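Local coordinates for uncharacterized protein (Bacteroides uniformis ATCC 8492, PDB 4Q68) that is probably an N-acetylmuramoyl-L-alanine amidase of the NlpC/P60 family, cleaving the amide bond that joins peptide to sugar in cell-wall peptidoglycan, at residues A[101-109]-A[232-240]. Sequence-based numbering, arbitrary orientation.
Sequences NGFLQDVTG and GIRVLRMKK
Arg234 meets Asp106 where the short strand 104-106 runs antiparallel along strand 230-238, an edge pairing in the central antiparallel sheet of this NlpC/P60-type amidase fold. Bent at chi3 (68°), the arginine brings NH2 within 3.0 Å of Asp106 OD2 in a salt bridge that lies in the guanidinium plane and reaches the syn side of the carboxylate, tilted from its plane. A water accepts from Arg234 NE and donates to Asp106 OD1, and it also bonds to Thr108 OG1. Asp106 is the N-cap of helix 107-111, and its OD1 accepts the capping bond from Gly109 N (2.9 Å), from above the carboxylate plane. With an alanine in place of Asp106, Arg234 NH2 would probably lose its charged mate and Gly109 N its capping acceptor.

Val235 N gives a nearly straight bond to Thr108 OG1 (2.9 Å, 173°), while Val235 O accepts from both Val107 N and, longer, Thr108 N, fastening the first turn of the helix to the strand. Their side chains meet too, Val235 CG1 against Val107 CB and Val235 CG2 against Thr108 CG2 (4.0 Å). Leu236 turns CD1 to Asp106 CA on the face it shares with Leu104, where helix 91-100 packs against both leucines. Arg237 and Gln105 form the hydrogen-bonded pair, Gln105 N to Arg237 O (2.8 Å) and Arg237 N to Gln105 O. The guanidinium of Arg237, salt-bridged through NE to Asp175, is covered on one face by Val107 CG2, centred 3.8 Å above its plane. Met238, here selenomethionine, forms the non-hydrogen-bonded pair with Leu104 and packs on helix 41-53. Past the strand end, Lys239 N bonds to Phe103 O (2.9 Å) from above the carbonyl plane, 66° out of it.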
ATOM      1  N   ASN A 101     -11.273  10.367  -2.827  1.00  7.54           N
ATOM      2  CA  ASN A 101     -11.402  10.531  -4.266  1.00  7.85           C
ATOM      3  C   ASN A 101     -12.143   9.385  -4.950  1.00  8.04           C
ATOM      4  O   ASN A 101     -12.228   9.337  -6.180  1.00  9.86           O
ATOM      5  CB  ASN A 101     -10.025  10.799  -4.871  1.00  8.14           C
ATOM      6  CG  ASN A 101      -9.520  12.174  -4.501  1.00  8.67           C
ATOM      7  OD1 ASN A 101     -10.140  13.171  -4.852  1.00 12.72           O
ATOM      8  ND2 ASN A 101      -8.434  12.245  -3.770  1.00  8.79           N
ATOM      9  N   GLY A 102     -12.759   8.519  -4.160  1.00  7.80           N
ATOM     10  CA  GLY A 102     -13.774   7.611  -4.652  1.00  8.29           C
ATOM     11  C   GLY A 102     -13.324   6.306  -5.261  1.00  7.62           C
ATOM     12  O   GLY A 102     -14.155   5.589  -5.809  1.00  9.53           O
ATOM     13  N   PHE A 103     -12.034   5.975  -5.174  1.00  6.71           N
ATOM     14  CA  PHE A 103     -11.541   4.751  -5.798  1.00  6.49           C
ATOM     15  C   PHE A 103     -11.100   3.660  -4.827  1.00  6.02           C
ATOM     16  O   PHE A 103     -10.688   2.592  -5.273  1.00  6.51           O
ATOM     17  CB  PHE A 103     -10.476   5.040  -6.870  1.00  6.89           C
ATOM     18  CG  PHE A 103      -9.225   5.721  -6.352  1.00  7.00           C
ATOM     19  CD1 PHE A 103      -8.194   4.991  -5.791  1.00  7.26           C
ATOM     20  CD2 PHE A 103      -9.071   7.092  -6.455  1.00  8.04           C
ATOM     21  CE1 PHE A 103      -7.053   5.609  -5.330  1.00  7.87           C
ATOM     22  CE2 PHE A 103      -7.923   7.712  -6.010  1.00  8.58           C
ATOM     23  CZ  PHE A 103      -6.914   6.963  -5.441  1.00  8.24           C
ATOM     24  N   LEU A 104     -11.213   3.910  -3.521  1.00  6.31           N
ATOM     25  CA  LEU A 104     -11.018   2.888  -2.507  1.00  6.47           C
ATOM     26  C   LEU A 104     -12.150   2.913  -1.493  1.00  6.40           C
ATOM     27  O   LEU A 104     -12.662   3.976  -1.147  1.00  7.56           O
ATOM     28  CB  LEU A 104      -9.728   3.089  -1.711  1.00  7.25           C
ATOM     29  CG  LEU A 104      -8.393   2.892  -2.413  1.00  7.92           C
ATOM     30  CD1 LEU A 104      -7.266   3.197  -1.435  1.00  8.48           C
ATOM     31  CD2 LEU A 104      -8.249   1.492  -2.956  1.00  7.80           C
ATOM     32  N   GLN A 105     -12.465   1.723  -1.000  1.00  6.91           N
ATOM     33  CA  GLN A 105     -13.303   1.533   0.180  0.60  7.51           C
ATOM     34  C   GLN A 105     -12.451   0.957   1.293  1.00  6.35           C
ATOM     35  O   GLN A 105     -11.620   0.086   1.063  1.00  6.86           O
ATOM     36  CB  GLN A 105     -14.444   0.562  -0.109  0.60  9.84           C
ATOM     37  CG  GLN A 105     -15.491   1.122  -1.006  0.60 12.36           C
ATOM     38  CD  GLN A 105     -16.442   0.085  -1.558  0.60 15.77           C
ATOM     39  OE1 GLN A 105     -16.129  -1.102  -1.616  0.60 18.27           O
ATOM     40  NE2 GLN A 105     -17.611   0.536  -1.984  0.60 19.01           N
ATOM     41  N   ASP A 106     -12.677   1.453   2.506  1.00  6.21           N
ATOM     42  CA  ASP A 106     -11.991   0.989   3.703  1.00  6.27           C
ATOM     43  C   ASP A 106     -12.828  -0.144   4.297  1.00  6.12           C
ATOM     44  O   ASP A 106     -13.802   0.070   5.015  1.00  7.12           O
ATOM     45  CB  ASP A 106     -11.779   2.160   4.655  1.00  6.46           C
ATOM     46  CG  ASP A 106     -10.928   1.803   5.849  1.00  6.15           C
ATOM     47  OD1 ASP A 106     -10.817   0.590   6.141  1.00  6.28           O
ATOM     48  OD2 ASP A 106     -10.351   2.736   6.466  1.00  6.58           O
ATOM     49  N   VAL A 107     -12.457  -1.370   3.953  1.00  5.81           N
ATOM     50  CA  VAL A 107     -13.230  -2.547   4.338  1.00  6.28           C
ATOM     51  C   VAL A 107     -13.096  -2.830   5.828  1.00  6.12           C
ATOM     52  O   VAL A 107     -14.102  -3.073   6.502  1.00  6.76           O
ATOM     53  CB  VAL A 107     -12.836  -3.774   3.505  1.00  6.50           C
ATOM     54  CG1 VAL A 107     -13.639  -4.984   3.895  1.00  7.48           C
ATOM     55  CG2 VAL A 107     -12.986  -3.494   2.022  1.00  7.37           C
ATOM     56  N   THR A 108     -11.877  -2.811   6.365  1.00  5.81           N
ATOM     57  CA  THR A 108     -11.722  -2.954   7.810  1.00  5.58           C
ATOM     58  C   THR A 108     -12.489  -1.862   8.568  1.00  6.05           C
ATOM     59  O   THR A 108     -12.983  -2.118   9.666  1.00  6.52           O
ATOM     60  CB  THR A 108     -10.231  -3.009   8.243  1.00  5.46           C
ATOM     61  OG1 THR A 108      -9.400  -2.395   7.253  1.00  5.76           O
ATOM     62  CG2 THR A 108      -9.774  -4.434   8.431  1.00  6.13           C
ATOM     63  N   GLY A 109     -12.617  -0.670   7.979  1.00  6.52           N
ATOM     64  CA  GLY A 109     -13.418   0.402   8.569  1.00  7.11           C
ATOM     65  C   GLY A 109     -14.840  -0.034   8.891  1.00  7.75           C
ATOM     66  O   GLY A 109     -15.408   0.396   9.881  1.00 10.62           O
ATOM     67  N   GLY A 232      -1.135  -6.629  12.400  1.00  6.14           N
ATOM     68  CA  GLY A 232      -2.461  -6.822  11.846  1.00  6.10           C
ATOM     69  C   GLY A 232      -2.527  -6.287  10.445  1.00  5.32           C
ATOM     70  O   GLY A 232      -1.486  -6.084   9.806  1.00  5.43           O
ATOM     71  N   ILE A 233      -3.755  -6.092   9.957  1.00  5.33           N
ATOM     72  CA  ILE A 233      -3.960  -5.600   8.596  1.00  5.11           C
ATOM     73  C   ILE A 233      -5.080  -4.584   8.534  1.00  4.77           C
ATOM     74  O   ILE A 233      -6.046  -4.646   9.296  1.00  5.64           O
ATOM     75  CB  ILE A 233      -4.250  -6.752   7.578  1.00  5.45           C
ATOM     76  CG1 ILE A 233      -5.508  -7.548   7.945  1.00  5.93           C
ATOM     77  CG2 ILE A 233      -3.030  -7.656   7.459  1.00  5.93           C
ATOM     78  CD1 ILE A 233      -5.891  -8.609   6.930  1.00  6.22           C
ATOM     79  N   ARG A 234      -4.948  -3.678   7.574  1.00  4.62           N
ATOM     80  CA  ARG A 234      -6.054  -2.930   7.014  1.00  4.88           C
ATOM     81  C   ARG A 234      -6.375  -3.558   5.658  1.00  4.83           C
ATOM     82  O   ARG A 234      -5.478  -4.008   4.946  1.00  5.54           O
ATOM     83  CB  ARG A 234      -5.719  -1.438   6.867  1.00  4.90           C
ATOM     84  CG  ARG A 234      -5.430  -0.765   8.200  1.00  5.26           C
ATOM     85  CD  ARG A 234      -5.130   0.707   8.095  1.00  5.45           C
ATOM     86  NE  ARG A 234      -6.314   1.458   7.685  1.00  5.36           N
ATOM     87  CZ  ARG A 234      -6.372   2.779   7.552  1.00  5.30           C
ATOM     88  NH1 ARG A 234      -5.303   3.527   7.736  1.00  5.57           N
ATOM     89  NH2 ARG A 234      -7.506   3.368   7.221  1.00  5.55           N
ATOM     90  N   VAL A 235      -7.660  -3.604   5.329  1.00  4.94           N
ATOM     91  CA  VAL A 235      -8.153  -4.205   4.102  1.00  5.27           C
ATOM     92  C   VAL A 235      -8.889  -3.124   3.320  1.00  4.89           C
ATOM     93  O   VAL A 235      -9.840  -2.517   3.831  1.00  5.66           O
ATOM     94  CB  VAL A 235      -9.109  -5.380   4.403  1.00  5.76           C
ATOM     95  CG1 VAL A 235      -9.644  -5.980   3.117  1.00  6.25           C
ATOM     96  CG2 VAL A 235      -8.406  -6.434   5.244  1.00  6.14           C
ATOM     97  N   LEU A 236      -8.408  -2.870   2.105  1.00  5.08           N
ATOM     98  CA  LEU A 236      -8.969  -1.854   1.222  1.00  5.31           C
ATOM     99  C   LEU A 236      -9.465  -2.536  -0.042  1.00  5.08           C
ATOM    100  O   LEU A 236      -8.981  -3.606  -0.421  1.00  6.01           O
ATOM    101  CB  LEU A 236      -7.933  -0.795   0.834  1.00  5.84           C
ATOM    102  CG  LEU A 236      -7.212  -0.040   1.954  1.00  6.07           C
ATOM    103  CD1 LEU A 236      -8.169   0.460   3.022  1.00  6.42           C
ATOM    104  CD2 LEU A 236      -6.083  -0.859   2.573  1.00  7.02           C
ATOM    105  N   ARG A 237     -10.420  -1.914  -0.725  1.00  5.64           N
ATOM    106  CA  ARG A 237     -11.006  -2.508  -1.920  1.00  5.83           C
ATOM    107  C   ARG A 237     -11.188  -1.443  -2.984  1.00  5.55           C
ATOM    108  O   ARG A 237     -11.744  -0.374  -2.727  1.00  6.56           O
ATOM    109  CB  ARG A 237     -12.338  -3.154  -1.561  1.00  6.60           C
ATOM    110  CG  ARG A 237     -13.019  -3.933  -2.692  1.00  7.13           C
ATOM    111  CD  ARG A 237     -14.214  -4.717  -2.193  1.00  8.02           C
ATOM    112  NE  ARG A 237     -13.780  -5.715  -1.226  1.00  7.37           N
ATOM    113  CZ  ARG A 237     -14.484  -6.165  -0.194  1.00  7.41           C
ATOM    114  NH1 ARG A 237     -15.730  -5.763   0.041  1.00  8.82           N
ATOM    115  NH2 ARG A 237     -13.913  -7.045   0.625  1.00  8.12           N
HETATM  116  N   MSE A 238     -10.752  -1.750  -4.192  1.00  5.82           N
HETATM  117  CA  MSE A 238     -10.998  -0.887  -5.345  0.90  5.95           C
HETATM  118  C   MSE A 238     -12.474  -0.587  -5.505  1.00  6.31           C
HETATM  119  O   MSE A 238     -13.314  -1.487  -5.368  1.00  6.96           O
HETATM  120  CB  MSE A 238     -10.512  -1.591  -6.617  0.90  6.14           C
HETATM  121  CG  MSE A 238     -10.717  -0.790  -7.879  0.90  6.27           C
HETATM  122 SE   MSE A 238     -10.198  -1.689  -9.499  0.67  6.68          SE
HETATM  123  CE  MSE A 238     -11.604  -3.055  -9.476  0.90  7.89           C
ATOM    124  N   LYS A 239     -12.771   0.669  -5.831  1.00  6.78           N
ATOM    125  CA  LYS A 239     -14.105   1.082  -6.222  0.50  7.41           C
ATOM    126  C   LYS A 239     -13.965   1.696  -7.612  1.00  7.97           C
ATOM    127  O   LYS A 239     -13.263   2.680  -7.795  1.00  8.59           O
ATOM    128  CB  LYS A 239     -14.693   2.053  -5.195  0.50  8.66           C
ATOM    129  CG  LYS A 239     -16.128   2.470  -5.478  0.50 10.50           C
ATOM    130  CD  LYS A 239     -16.700   3.348  -4.376  0.50 14.97           C
ATOM    131  CE  LYS A 239     -18.130   3.768  -4.695  0.50 19.00           C
ATOM    132  NZ  LYS A 239     -18.630   4.829  -3.774  0.50 23.24           N
ATOM    133  N   LYS A 240     -14.631   1.069  -8.568  1.00 11.05           N
ATOM    134  CA  LYS A 240     -14.541   1.370 -10.001  1.00 12.46           C
ATOM    135  C   LYS A 240     -15.943   1.656 -10.579  1.00 14.74           C
ATOM    136  O   LYS A 240     -16.917   1.026 -10.127  1.00 18.36           O
ATOM    137  CB  LYS A 240     -13.909   0.141 -10.703  1.00 14.13           C
ATOM    138  CG  LYS A 240     -13.535   0.249 -12.148  1.00 14.19           C
ATOM    139  CD  LYS A 240     -12.955  -1.071 -12.653  1.00 15.03           C
ATOM    140  CE  LYS A 240     -12.677  -1.018 -14.142  1.00 15.27           C
ATOM    141  NZ  LYS A 240     -12.024  -2.269 -14.573  1.00 15.63           N
ATOM    142  OXT LYS A 240     -16.120   2.481 -11.486  1.00 17.78           O
TER
HETATM  143  O   HOH W   1     -15.939  -1.696  -4.528  0.65 15.57           O
HETATM  144  O   HOH W   2     -17.556  -4.135  -1.580  1.00 28.23           O
HETATM  145  O   HOH W   3      -8.827   0.126   7.786  1.00  5.70           O